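Non-catalytic protein 1 (PDB 1WCU) probably binds plant cell-wall polysaccharides as a family 29 carbohydrate-binding module, with no catalytic activity of its own. Local coordinates at residues 74-79 against 90-95; 63-68 against 103-108; 56-61 against 112-117; 4-9 against 135-140. All blocks are in the same frame, centred on the assembly; numbering follows the deposited sequence.

Contact 1: 74-79 against 90-95; sequences GLVKVQ and FNVGSF
F95 places CG between its backbone N and carbonyl carbon (chi1 61°), and this swings its ring back over G74 on the neighbouring strand. G74 CA stands above the ring face, 3.8 Å from the F95 centroid, as a CH-pi contact. A beta carbon on G74 would run into F95 CZ, and its absence is what lets the ring lie so close to the main chain. Next along, V76 has CG1 anti to the backbone N (chi1 -178°): V76 CG1 packs on V92 CG2 at 3.8 Å, and its other methyl, CG2, approaches the rim of the F95 ring. The two strands make an antiparallel beta hairpin interrupted by a classic beta bulge, where V92 and G93 share V76 as their partner. V76 O is gripped twice, by V92 N at 2.9 Å and by G93 N at 3.2 Å, the latter through a more bent bond (143°). In return, V76 N donates almost straight to G93 O at 2.9 Å. Past the bulge the register has slipped by one residue. V78 and F90 then exchange a pair of backbone bonds, and V78 CG1 rests against V92 CG1 at 4.3 Å. V76, V78 and F95 line the side of the hairpin that packs against F106, I64 and V68 of the other sheet of the sandwich, whereas L75 and K77 point to the opposite side, where Y45 lies.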
loop_
_atom_site.group_PDB
_atom_site.type_symbol
_atom_site.label_atom_id
_atom_site.label_comp_id
_atom_site.label_asym_id
_atom_site.label_seq_id
_atom_site.Cartn_x
_atom_site.Cartn_y
_atom_site.Cartn_z
ATOM N N GLY A 74 2.370 2.485 11.619
ATOM C CA GLY A 74 1.013 2.689 11.163
ATOM C C GLY A 74 0.320 1.482 10.595
ATOM O O GLY A 74 0.658 0.357 10.920
ATOM N N LEU A 75 -0.691 1.742 9.763
ATOM C CA LEU A 75 -1.606 0.725 9.273
ATOM C C LEU A 75 -1.613 0.646 7.760
ATOM O O LEU A 75 -1.389 1.640 7.062
ATOM C CB LEU A 75 -3.023 1.039 9.748
ATOM C CG LEU A 75 -3.234 0.932 11.270
ATOM C CD1 LEU A 75 -4.597 1.378 11.715
ATOM C CD2 LEU A 75 -3.004 -0.472 11.756
ATOM N N VAL A 76 -1.826 -0.564 7.259
ATOM C CA VAL A 76 -2.126 -0.824 5.847
ATOM C C VAL A 76 -3.569 -1.338 5.767
ATOM O O VAL A 76 -4.000 -2.185 6.557
ATOM C CB VAL A 76 -1.123 -1.818 5.239
ATOM C CG1 VAL A 76 -1.405 -2.058 3.765
ATOM C CG2 VAL A 76 0.296 -1.284 5.407
ATOM N N LYS A 77 -4.325 -0.770 4.834
ATOM C CA LYS A 77 -5.746 -1.059 4.706
ATOM C C LYS A 77 -6.107 -1.190 3.230
ATOM O O LYS A 77 -5.327 -0.832 2.354
ATOM C CB LYS A 77 -6.584 0.073 5.304
ATOM C CG LYS A 77 -6.223 0.495 6.725
ATOM C CD LYS A 77 -7.069 1.662 7.156
ATOM C CE LYS A 77 -6.805 2.154 8.568
ATOM N NZ LYS A 77 -7.997 2.894 9.013
ATOM N N VAL A 78 -7.321 -1.657 2.974
ATOM C CA VAL A 78 -7.936 -1.568 1.650
ATOM C C VAL A 78 -9.241 -0.770 1.736
ATOM O O VAL A 78 -9.873 -0.715 2.792
ATOM C CB VAL A 78 -8.193 -2.973 0.999
ATOM C CG1 VAL A 78 -6.876 -3.710 0.814
ATOM C CG2 VAL A 78 -9.165 -3.792 1.798
ATOM N N GLN A 79 -9.601 -0.107 0.639
ATOM C CA GLN A 79 -10.903 0.524 0.516
ATOM C C GLN A 79 -11.404 0.354 -0.927
ATOM O O GLN A 79 -10.814 -0.382 -1.722
ATOM C CB GLN A 79 -10.881 2.003 0.965
ATOM C CG GLN A 79 -10.108 2.902 0.016
ATOM C CD GLN A 79 -10.133 4.381 0.334
ATOM O OE1 GLN A 79 -9.129 5.064 0.147
ATOM N NE2 GLN A 79 -11.296 4.907 0.740
ATOM N N PHE A 90 -10.659 -1.130 5.531
ATOM C CA PHE A 90 -10.505 -2.385 6.257
ATOM C C PHE A 90 -9.040 -2.669 6.501
ATOM O O PHE A 90 -8.259 -2.734 5.550
ATOM C CB PHE A 90 -11.160 -3.527 5.464
ATOM C CG PHE A 90 -12.603 -3.274 5.169
ATOM C CD1 PHE A 90 -12.986 -2.517 4.078
ATOM C CD2 PHE A 90 -13.586 -3.737 6.030
ATOM C CE1 PHE A 90 -14.321 -2.240 3.837
ATOM C CE2 PHE A 90 -14.924 -3.453 5.779
ATOM C CZ PHE A 90 -15.270 -2.716 4.684
ATOM N N ASN A 91 -8.670 -2.858 7.766
ATOM C CA ASN A 91 -7.283 -3.048 8.123
ATOM C C ASN A 91 -6.817 -4.421 7.664
ATOM O O ASN A 91 -7.505 -5.418 7.908
ATOM C CB ASN A 91 -7.049 -2.931 9.645
ATOM C CG ASN A 91 -6.601 -1.507 10.083
ATOM O OD1 ASN A 91 -7.239 -0.835 10.926
ATOM N ND2 ASN A 91 -5.454 -1.079 9.560
ATOM N N VAL A 92 -5.645 -4.474 7.036
ATOM C CA VAL A 92 -5.016 -5.736 6.645
ATOM C C VAL A 92 -3.675 -5.984 7.327
ATOM O O VAL A 92 -3.166 -7.105 7.304
ATOM C CB VAL A 92 -4.863 -5.892 5.106
ATOM C CG1 VAL A 92 -6.226 -5.859 4.436
ATOM C CG2 VAL A 92 -3.917 -4.864 4.508
ATOM N N GLY A 93 -3.098 -4.963 7.955
ATOM C CA GLY A 93 -1.830 -5.162 8.653
ATOM C C GLY A 93 -1.275 -3.887 9.221
ATOM O O GLY A 93 -1.922 -2.847 9.123
ATOM N N SER A 94 -0.106 -3.986 9.857
ATOM C CA SER A 94 0.570 -2.828 10.432
ATOM C C SER A 94 2.019 -2.825 10.008
ATOM O O SER A 94 2.567 -3.883 9.693
ATOM C CB SER A 94 0.489 -2.850 11.948
ATOM O OG SER A 94 1.141 -3.979 12.465
ATOM N N PHE A 95 2.625 -1.641 9.982
ATOM C CA PHE A 95 4.071 -1.529 9.803
ATOM C C PHE A 95 4.623 -0.840 11.036
ATOM O O PHE A 95 3.885 -0.167 11.758
ATOM C CB PHE A 95 4.471 -0.786 8.507
ATOM C CG PHE A 95 3.984 0.623 8.438
ATOM C CD1 PHE A 95 2.714 0.902 7.950
ATOM C CD2 PHE A 95 4.767 1.674 8.878
ATOM C CE1 PHE A 95 2.253 2.179 7.897
ATOM C CE2 PHE A 95 4.301 2.969 8.826
ATOM C CZ PHE A 95 3.041 3.227 8.326
#

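Contact 2: 63-68 against 103-108; sequences CIYLQV and EYKFEV
Y65 OH sits 2.6 Å from E103 OE2 across the strand pair and 3.0 Å from Q67 OE1 on its own strand, two acceptors competing for one hydroxyl proton. The strands are antiparallel neighbours in one sheet of the beta sandwich, held by paired backbone bonds between I64 and F106 and between L66 and Y104. With CG anti to the backbone N (chi1 172°), the Y65 ring leans toward 103-108; E103 OE2 arrives at its edge, with carboxylate and ring planes 81° apart. A phenylalanine in place of Y65 would probably leave the E103 carboxylate without its mate and free to turn. On the other face L66 CD2 touches the rim of the F106 ring at CE2, 3.7 Å away, with F106 packing on V76 and I64 on V78. I64 CD1 also meets V108 CG2 at 3.7 Å. C63 is anchored to C141 by a disulfide. Y104 OH bonds to R96 N, and one water lies 2.7 Å from Y104 OH and 3.2 Å from V68 O.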
loop_
_atom_site.group_PDB
_atom_site.type_symbol
_atom_site.label_atom_id
_atom_site.label_comp_id
_atom_site.label_asym_id
_atom_site.label_seq_id
_atom_site.Cartn_x
_atom_site.Cartn_y
_atom_site.Cartn_z
ATOM N N CYS A 63 -2.755 -10.881 -1.809
ATOM C CA CYS A 63 -1.653 -10.490 -0.941
ATOM C C CYS A 63 -1.139 -9.126 -1.345
ATOM O O CYS A 63 -0.950 -8.863 -2.541
ATOM C CB CYS A 63 -0.537 -11.509 -1.049
ATOM S SG CYS A 63 0.798 -11.258 0.180
ATOM N N ILE A 64 -0.909 -8.273 -0.356
ATOM C CA ILE A 64 -0.238 -6.999 -0.565
ATOM C C ILE A 64 1.170 -7.100 0.022
ATOM O O ILE A 64 1.335 -7.382 1.215
ATOM C CB ILE A 64 -1.022 -5.831 0.098
ATOM C CG1 ILE A 64 -2.388 -5.629 -0.579
ATOM C CG2 ILE A 64 -0.223 -4.528 0.061
ATOM C CD1 ILE A 64 -3.388 -4.828 0.224
ATOM N N TYR A 65 2.169 -6.853 -0.820
ATOM C CA TYR A 65 3.585 -6.831 -0.446
ATOM C C TYR A 65 4.103 -5.410 -0.599
ATOM O O TYR A 65 3.764 -4.718 -1.571
ATOM C CB TYR A 65 4.390 -7.766 -1.352
ATOM C CG TYR A 65 5.884 -7.680 -1.180
ATOM C CD1 TYR A 65 6.616 -6.722 -1.844
ATOM C CD2 TYR A 65 6.567 -8.568 -0.358
ATOM C CE1 TYR A 65 8.002 -6.641 -1.694
ATOM C CE2 TYR A 65 7.951 -8.483 -0.196
ATOM C CZ TYR A 65 8.650 -7.524 -0.866
ATOM O OH TYR A 65 10.029 -7.423 -0.715
ATOM N N LEU A 66 4.933 -4.972 0.341
ATOM C CA LEU A 66 5.759 -3.771 0.148
ATOM C C LEU A 66 6.921 -3.770 1.120
ATOM O O LEU A 66 6.931 -4.546 2.097
ATOM C CB LEU A 66 4.935 -2.483 0.290
ATOM C CG LEU A 66 4.591 -2.002 1.701
ATOM C CD1 LEU A 66 4.028 -0.578 1.649
ATOM C CD2 LEU A 66 3.617 -2.922 2.366
ATOM N N GLN A 67 7.879 -2.899 0.840
ATOM C CA GLN A 67 8.971 -2.606 1.770
ATOM C C GLN A 67 8.797 -1.195 2.336
ATOM O O GLN A 67 8.443 -0.261 1.607
ATOM C CB GLN A 67 10.329 -2.743 1.080
ATOM C CG GLN A 67 10.579 -4.139 0.532
ATOM C CD GLN A 67 11.943 -4.332 -0.095
ATOM O OE1 GLN A 67 12.187 -5.364 -0.747
ATOM N NE2 GLN A 67 12.819 -3.354 0.055
ATOM N N VAL A 68 9.058 -1.063 3.636
ATOM C CA VAL A 68 8.925 0.221 4.332
ATOM C C VAL A 68 10.184 0.502 5.148
ATOM O O VAL A 68 10.741 -0.414 5.767
ATOM C CB VAL A 68 7.727 0.225 5.292
ATOM C CG1 VAL A 68 7.530 1.617 5.894
ATOM C CG2 VAL A 68 6.470 -0.222 4.567
ATOM N N GLU A 103 10.534 -5.889 4.656
ATOM C CA GLU A 103 9.486 -6.499 3.865
ATOM C C GLU A 103 8.270 -6.813 4.716
ATOM O O GLU A 103 8.406 -7.299 5.855
ATOM C CB GLU A 103 9.962 -7.831 3.263
ATOM C CG GLU A 103 11.218 -7.753 2.414
ATOM C CD GLU A 103 11.561 -9.098 1.790
ATOM O OE1 GLU A 103 12.288 -9.889 2.433
ATOM O OE2 GLU A 103 11.129 -9.355 0.663
ATOM N N TYR A 104 7.088 -6.574 4.151
ATOM C CA TYR A 104 5.827 -6.964 4.741
ATOM C C TYR A 104 4.959 -7.652 3.691
ATOM O O TYR A 104 4.942 -7.230 2.523
ATOM C CB TYR A 104 5.074 -5.729 5.230
ATOM C CG TYR A 104 5.749 -4.933 6.337
ATOM C CD1 TYR A 104 6.692 -3.949 6.052
ATOM C CD2 TYR A 104 5.430 -5.151 7.673
ATOM C CE1 TYR A 104 7.314 -3.230 7.064
ATOM C CE2 TYR A 104 6.039 -4.422 8.683
ATOM C CZ TYR A 104 6.980 -3.467 8.370
ATOM O OH TYR A 104 7.571 -2.707 9.371
ATOM N N LYS A 105 4.219 -8.666 4.122
ATOM C CA LYS A 105 3.182 -9.316 3.318
ATOM C C LYS A 105 1.903 -9.354 4.134
ATOM O O LYS A 105 1.917 -9.835 5.266
ATOM C CB LYS A 105 3.560 -10.757 2.990
ATOM C CG LYS A 105 4.610 -10.895 1.932
ATOM C CD LYS A 105 4.735 -12.325 1.420
ATOM C CE LYS A 105 5.142 -13.310 2.508
ATOM N NZ LYS A 105 5.505 -14.660 1.969
ATOM N N PHE A 106 0.807 -8.859 3.565
ATOM C CA PHE A 106 -0.491 -8.788 4.247
ATOM C C PHE A 106 -1.535 -9.576 3.462
ATOM O O PHE A 106 -1.728 -9.346 2.279
ATOM C CB PHE A 106 -0.968 -7.351 4.427
ATOM C CG PHE A 106 0.045 -6.439 5.090
ATOM C CD1 PHE A 106 0.426 -6.651 6.397
ATOM C CD2 PHE A 106 0.615 -5.402 4.391
ATOM C CE1 PHE A 106 1.355 -5.813 7.009
ATOM C CE2 PHE A 106 1.539 -4.573 4.997
ATOM C CZ PHE A 106 1.890 -4.775 6.303
ATOM N N GLU A 107 -2.204 -10.510 4.120
ATOM C CA GLU A 107 -3.275 -11.266 3.504
ATOM C C GLU A 107 -4.533 -10.418 3.437
ATOM O O GLU A 107 -4.953 -9.824 4.442
ATOM C CB GLU A 107 -3.559 -12.534 4.324
ATOM C CG GLU A 107 -2.343 -13.451 4.448
ATOM C CD GLU A 107 -2.602 -14.737 5.227
ATOM O OE1 GLU A 107 -3.711 -14.901 5.775
ATOM O OE2 GLU A 107 -1.668 -15.568 5.313
ATOM N N VAL A 108 -5.132 -10.348 2.255
ATOM C CA VAL A 108 -6.408 -9.674 2.089
ATOM C C VAL A 108 -7.505 -10.724 2.209
ATOM O O VAL A 108 -7.486 -11.744 1.506
ATOM C CB VAL A 108 -6.488 -8.944 0.725
ATOM C CG1 VAL A 108 -7.846 -8.262 0.529
ATOM C CG2 VAL A 108 -5.364 -7.918 0.590
HETATM O O HOH W 1 9.132 -0.654 8.512
#

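Contact 3: 56-61 against 112-117; sequences NYYGKG and YQFDRI
An amide stacked on a phenol ring marks this contact: Q113, extended along its length, lays its side chain over one face of Y57. Q113 CG is 3.9 Å from the Y57 centroid, and the amide plane is tilted 28° from the ring. Q113 OE1 is held from outside by R82. Next to Y57, Y58 is tucked inward. Its CB stands over the face of the F114 ring, and the two rings run nearly parallel but so far slid that they barely overlap, touching at Y58 CD2 and F114 CE2, 3.5 Å apart. I117 CD1 sits over one face of the Y58 ring as a CH-pi contact, 4.0 Å from its centroid. The main chains are joined by a few bonds: Y58 N to F114 O at 2.9 Å, clearly bent (140°), and G61 N to Y112 O at 3.0 Å, much straighter. D115 is gripped side-on by R116, NE to OD1 at 2.8 Å and NH2 to OD2, while K51 forms a salt bridge with D115 OD2; D115 and R116 together make a classic bulge opposite Q79. The loop 56-61, just ahead of strand 62-70, lies along 112-115, with Y58 reaching I117 at the start of strand 116-121, strand 47-52 beside Y58, and Y136 of strand 129-137 bonded to G61 O.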
loop_
_atom_site.group_PDB
_atom_site.type_symbol
_atom_site.label_atom_id
_atom_site.label_comp_id
_atom_site.label_asym_id
_atom_site.label_seq_id
_atom_site.Cartn_x
_atom_site.Cartn_y
_atom_site.Cartn_z
ATOM N N ASN A 56 -11.061 -2.297 -12.700
ATOM C CA ASN A 56 -11.981 -1.821 -11.704
ATOM C C ASN A 56 -11.546 -2.239 -10.299
ATOM O O ASN A 56 -11.879 -1.555 -9.344
ATOM C CB ASN A 56 -13.415 -2.295 -11.997
ATOM C CG ASN A 56 -13.932 -1.744 -13.292
ATOM O OD1 ASN A 56 -14.146 -2.478 -14.269
ATOM N ND2 ASN A 56 -14.091 -0.429 -13.331
ATOM N N TYR A 57 -10.813 -3.351 -10.173
ATOM C CA TYR A 57 -10.286 -3.813 -8.878
ATOM C C TYR A 57 -8.882 -4.364 -9.034
ATOM O O TYR A 57 -8.504 -4.810 -10.115
ATOM C CB TYR A 57 -11.168 -4.920 -8.285
ATOM C CG TYR A 57 -12.622 -4.550 -8.151
ATOM C CD1 TYR A 57 -13.077 -3.756 -7.101
ATOM C CD2 TYR A 57 -13.552 -4.991 -9.080
ATOM C CE1 TYR A 57 -14.413 -3.413 -7.001
ATOM C CE2 TYR A 57 -14.871 -4.668 -8.973
ATOM C CZ TYR A 57 -15.300 -3.873 -7.946
ATOM O OH TYR A 57 -16.668 -3.569 -7.897
ATOM N N TYR A 58 -8.097 -4.328 -7.959
ATOM C CA TYR A 58 -6.887 -5.143 -7.880
ATOM C C TYR A 58 -7.254 -6.613 -8.006
ATOM O O TYR A 58 -6.677 -7.335 -8.811
ATOM C CB TYR A 58 -6.167 -4.911 -6.551
ATOM C CG TYR A 58 -5.390 -3.617 -6.477
ATOM C CD1 TYR A 58 -4.098 -3.544 -6.962
ATOM C CD2 TYR A 58 -5.917 -2.482 -5.881
ATOM C CE1 TYR A 58 -3.353 -2.381 -6.877
ATOM C CE2 TYR A 58 -5.190 -1.316 -5.803
ATOM C CZ TYR A 58 -3.905 -1.258 -6.307
ATOM O OH TYR A 58 -3.174 -0.084 -6.201
ATOM N N GLY A 59 -8.207 -7.041 -7.190
ATOM C CA GLY A 59 -8.645 -8.424 -7.141
ATOM C C GLY A 59 -9.474 -8.660 -5.911
ATOM O O GLY A 59 -9.832 -7.714 -5.208
ATOM N N LYS A 60 -9.802 -9.922 -5.660
ATOM C CA LYS A 60 -10.628 -10.340 -4.532
ATOM C C LYS A 60 -9.748 -11.224 -3.663
ATOM O O LYS A 60 -9.270 -12.261 -4.106
ATOM C CB LYS A 60 -11.864 -11.086 -5.033
ATOM C CG LYS A 60 -12.800 -11.555 -3.940
ATOM C CD LYS A 60 -14.103 -12.074 -4.518
ATOM C CE LYS A 60 -15.072 -12.497 -3.426
ATOM N NZ LYS A 60 -14.738 -13.801 -2.867
ATOM N N GLY A 61 -9.521 -10.810 -2.427
ATOM C CA GLY A 61 -8.496 -11.460 -1.605
ATOM C C GLY A 61 -7.113 -11.179 -2.162
ATOM O O GLY A 61 -6.894 -10.141 -2.781
ATOM N N TYR A 112 -13.063 -9.442 0.411
ATOM C CA TYR A 112 -12.813 -8.068 -0.044
ATOM C C TYR A 112 -12.266 -8.009 -1.455
ATOM O O TYR A 112 -11.154 -8.445 -1.719
ATOM C CB TYR A 112 -11.817 -7.363 0.877
ATOM C CG TYR A 112 -12.221 -7.277 2.331
ATOM C CD1 TYR A 112 -13.564 -7.222 2.698
ATOM C CD2 TYR A 112 -11.264 -7.237 3.331
ATOM C CE1 TYR A 112 -13.949 -7.138 4.029
ATOM C CE2 TYR A 112 -11.655 -7.147 4.689
ATOM C CZ TYR A 112 -12.995 -7.107 5.002
ATOM O OH TYR A 112 -13.423 -7.020 6.326
ATOM N N GLN A 113 -13.080 -7.465 -2.352
ATOM C CA GLN A 113 -12.663 -7.153 -3.709
ATOM C C GLN A 113 -12.521 -5.636 -3.789
ATOM O O GLN A 113 -13.494 -4.914 -3.622
ATOM C CB GLN A 113 -13.703 -7.689 -4.696
ATOM C CG GLN A 113 -13.310 -7.502 -6.136
ATOM C CD GLN A 113 -14.244 -8.195 -7.082
ATOM O OE1 GLN A 113 -15.421 -8.424 -6.756
ATOM N NE2 GLN A 113 -13.748 -8.523 -8.264
ATOM N N PHE A 114 -11.302 -5.158 -3.992
ATOM C CA PHE A 114 -10.948 -3.775 -3.628
ATOM C C PHE A 114 -10.148 -3.058 -4.707
ATOM O O PHE A 114 -9.498 -3.721 -5.526
ATOM C CB PHE A 114 -10.148 -3.781 -2.302
ATOM C CG PHE A 114 -8.768 -4.366 -2.441
ATOM C CD1 PHE A 114 -8.575 -5.746 -2.463
ATOM C CD2 PHE A 114 -7.664 -3.543 -2.632
ATOM C CE1 PHE A 114 -7.318 -6.294 -2.626
ATOM C CE2 PHE A 114 -6.394 -4.075 -2.802
ATOM C CZ PHE A 114 -6.224 -5.465 -2.812
ATOM N N ASP A 115 -10.193 -1.723 -4.700
ATOM C CA ASP A 115 -9.552 -0.926 -5.749
ATOM C C ASP A 115 -8.445 0.009 -5.243
ATOM O O ASP A 115 -7.842 0.709 -6.051
ATOM C CB ASP A 115 -10.573 -0.105 -6.539
ATOM C CG ASP A 115 -11.130 1.054 -5.765
ATOM O OD1 ASP A 115 -10.705 1.231 -4.618
ATOM O OD2 ASP A 115 -11.991 1.788 -6.316
ATOM N N ARG A 116 -8.179 0.008 -3.936
ATOM C CA ARG A 116 -7.243 0.966 -3.321
ATOM C C ARG A 116 -6.490 0.340 -2.153
ATOM O O ARG A 116 -7.103 -0.303 -1.281
ATOM C CB ARG A 116 -7.987 2.203 -2.817
ATOM C CG ARG A 116 -8.036 3.366 -3.772
ATOM C CD ARG A 116 -9.110 4.368 -3.395
ATOM N NE ARG A 116 -10.409 3.889 -3.827
ATOM C CZ ARG A 116 -11.528 4.592 -3.830
ATOM N NH1 ARG A 116 -11.597 5.774 -3.255
ATOM N NH2 ARG A 116 -12.603 4.051 -4.356
ATOM N N ILE A 117 -5.173 0.569 -2.146
ATOM C CA ILE A 117 -4.277 0.184 -1.069
ATOM C C ILE A 117 -3.911 1.435 -0.259
ATOM O O ILE A 117 -3.285 2.369 -0.780
ATOM C CB ILE A 117 -2.980 -0.462 -1.624
ATOM C CG1 ILE A 117 -3.314 -1.735 -2.398
ATOM C CG2 ILE A 117 -2.006 -0.762 -0.473
ATOM C CD1 ILE A 117 -2.155 -2.329 -3.196
HETATM O O HOH W 2 -13.688 0.467 -8.638
#

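Contact 4: 4-9 against 135-140; sequences ATYSVV and IYSTGS
T5 and T138 clasp each other: T5 N donates to T138 OG1 at 2.8 Å, nearly straight, and T138 N donates to T5 O at 3.0 Å, in the carbonyl plane. T138 can receive the first bond because OG1 sits between its backbone N and carbonyl carbon (chi1 57°), turned back toward the 4-9 segment. A water 2.7 Å from T138 OG1 also reaches T5 OG1, bridging the two hydroxyls. Further along, S7 and Y136 exchange backbone bonds, S7 N to Y136 O at 2.8 Å and the reverse at much the same length. On one side of the pair the Y6 ring leans on S137, Y6 CE1 lying 3.5 Å from S137 OG, and I135 CG2 touches Y6 CD1. At the strand end, S137 OG accepts from G139 N at 3.0 Å in an ST turn, with A4 CB resting on the same oxygen. An alanine in place of S137, lacking that hydroxyl, would probably leave G139 N without its acceptor and let the turn that presents T138 to T5 relax. Farther out, the Y136 ring meets F114. The segments thus join the N-terminal strand to the last strand as an antiparallel pair within one sheet of the beta sandwich.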
loop_
_atom_site.group_PDB
_atom_site.type_symbol
_atom_site.label_atom_id
_atom_site.label_comp_id
_atom_site.label_asym_id
_atom_site.label_seq_id
_atom_site.Cartn_x
_atom_site.Cartn_y
_atom_site.Cartn_z
ATOM N N ALA A 4 -1.219 -16.973 -9.991
ATOM C CA ALA A 4 -1.126 -15.637 -9.401
ATOM C C ALA A 4 -0.809 -14.599 -10.467
ATOM O O ALA A 4 0.036 -14.807 -11.331
ATOM C CB ALA A 4 -0.076 -15.600 -8.287
ATOM N N THR A 5 -1.523 -13.483 -10.403
ATOM C CA THR A 5 -1.311 -12.358 -11.285
ATOM C C THR A 5 -0.824 -11.222 -10.397
ATOM O O THR A 5 -1.384 -11.027 -9.320
ATOM C CB THR A 5 -2.637 -11.960 -11.924
ATOM O OG1 THR A 5 -3.190 -13.094 -12.623
ATOM C CG2 THR A 5 -2.433 -10.822 -12.886
ATOM N N TYR A 6 0.174 -10.461 -10.860
ATOM C CA TYR A 6 0.747 -9.358 -10.081
ATOM C C TYR A 6 0.450 -8.004 -10.693
ATOM O O TYR A 6 0.522 -7.831 -11.918
ATOM C CB TYR A 6 2.270 -9.494 -9.968
ATOM C CG TYR A 6 2.702 -10.806 -9.412
ATOM C CD1 TYR A 6 2.766 -11.012 -8.046
ATOM C CD2 TYR A 6 3.024 -11.862 -10.256
ATOM C CE1 TYR A 6 3.150 -12.225 -7.527
ATOM C CE2 TYR A 6 3.412 -13.075 -9.747
ATOM C CZ TYR A 6 3.466 -13.255 -8.382
ATOM O OH TYR A 6 3.863 -14.456 -7.838
ATOM N N SER A 7 0.129 -7.048 -9.829
ATOM C CA SER A 7 0.035 -5.626 -10.182
ATOM C C SER A 7 1.196 -4.929 -9.480
ATOM O O SER A 7 1.185 -4.821 -8.253
ATOM C CB SER A 7 -1.264 -4.989 -9.672
ATOM O OG SER A 7 -2.434 -5.546 -10.262
ATOM N N VAL A 8 2.165 -4.435 -10.246
ATOM C CA VAL A 8 3.331 -3.746 -9.680
ATOM C C VAL A 8 3.017 -2.250 -9.673
ATOM O O VAL A 8 3.006 -1.599 -10.716
ATOM C CB VAL A 8 4.614 -4.057 -10.478
ATOM C CG1 VAL A 8 5.816 -3.330 -9.886
ATOM C CG2 VAL A 8 4.872 -5.560 -10.525
ATOM N N VAL A 9 2.756 -1.702 -8.490
ATOM C CA VAL A 9 2.270 -0.323 -8.360
ATOM C C VAL A 9 3.433 0.676 -8.401
ATOM O O VAL A 9 3.364 1.731 -9.035
ATOM C CB VAL A 9 1.504 -0.157 -7.028
ATOM C CG1 VAL A 9 1.041 1.271 -6.820
ATOM C CG2 VAL A 9 0.329 -1.133 -6.941
ATOM N N ILE A 135 3.506 -4.135 -4.381
ATOM C CA ILE A 135 3.074 -5.154 -5.342
ATOM C C ILE A 135 1.866 -5.891 -4.787
ATOM O O ILE A 135 1.895 -6.371 -3.662
ATOM C CB ILE A 135 4.193 -6.204 -5.630
ATOM C CG1 ILE A 135 5.455 -5.527 -6.180
ATOM C CG2 ILE A 135 3.689 -7.293 -6.587
ATOM C CD1 ILE A 135 6.685 -6.404 -6.156
ATOM N N TYR A 136 0.810 -5.997 -5.576
ATOM C CA TYR A 136 -0.348 -6.826 -5.251
ATOM C C TYR A 136 -0.318 -8.133 -6.045
ATOM O O TYR A 136 -0.030 -8.130 -7.230
ATOM C CB TYR A 136 -1.647 -6.075 -5.591
ATOM C CG TYR A 136 -2.855 -6.991 -5.528
ATOM C CD1 TYR A 136 -3.408 -7.365 -4.299
ATOM C CD2 TYR A 136 -3.409 -7.536 -6.675
ATOM C CE1 TYR A 136 -4.471 -8.235 -4.217
ATOM C CE2 TYR A 136 -4.505 -8.418 -6.603
ATOM C CZ TYR A 136 -5.022 -8.765 -5.382
ATOM O OH TYR A 136 -6.088 -9.644 -5.304
ATOM N N SER A 137 -0.643 -9.233 -5.383
ATOM C CA SER A 137 -0.774 -10.539 -6.013
ATOM C C SER A 137 -2.170 -11.083 -5.761
ATOM O O SER A 137 -2.689 -10.994 -4.650
ATOM C CB SER A 137 0.238 -11.505 -5.409
ATOM O OG SER A 137 0.057 -12.813 -5.935
ATOM N N THR A 138 -2.772 -11.690 -6.785
ATOM C CA THR A 138 -4.032 -12.397 -6.590
ATOM C C THR A 138 -3.845 -13.679 -5.783
ATOM O O THR A 138 -4.818 -14.238 -5.275
ATOM C CB THR A 138 -4.695 -12.786 -7.925
ATOM O OG1 THR A 138 -3.793 -13.578 -8.692
ATOM C CG2 THR A 138 -5.080 -11.529 -8.718
ATOM N N GLY A 139 -2.598 -14.132 -5.672
ATOM C CA GLY A 139 -2.281 -15.379 -4.968
ATOM C C GLY A 139 -2.133 -15.175 -3.465
ATOM O O GLY A 139 -2.254 -14.072 -2.952
ATOM N N SER A 140 -1.861 -16.254 -2.748
ATOM C CA SER A 140 -1.713 -16.154 -1.308
ATOM C C SER A 140 -0.349 -15.580 -0.954
ATOM O O SER A 140 0.610 -15.653 -1.718
ATOM C CB SER A 140 -1.866 -17.526 -0.691
ATOM O OG SER A 140 -0.764 -18.309 -1.023
HETATM O O HOH W 3 -4.913 -14.721 -10.845
#

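In the fold
From the N terminus, strand 6-10 pairs with 129-137, far along the chain, so contact 4 closes the outermost loop. Inside that loop the chain reaches 56-61, which contact 3 closes against 112-117. Within it, contact 2 joins strand 62-70 to 101-109, and innermost is the hairpin of contact 1. The four therefore nest without crossing. Contacts 2 and 4 share a sheet, since strand 62-70 lies beside 129-137. Contacts 1 and 3 reach the other sheet, where 74-79 adjoins 116-121. The two sheets meet where F106 packs on V76 and I64 on V78 and I117. F114, from contact 3, separately touches Y136 and I64.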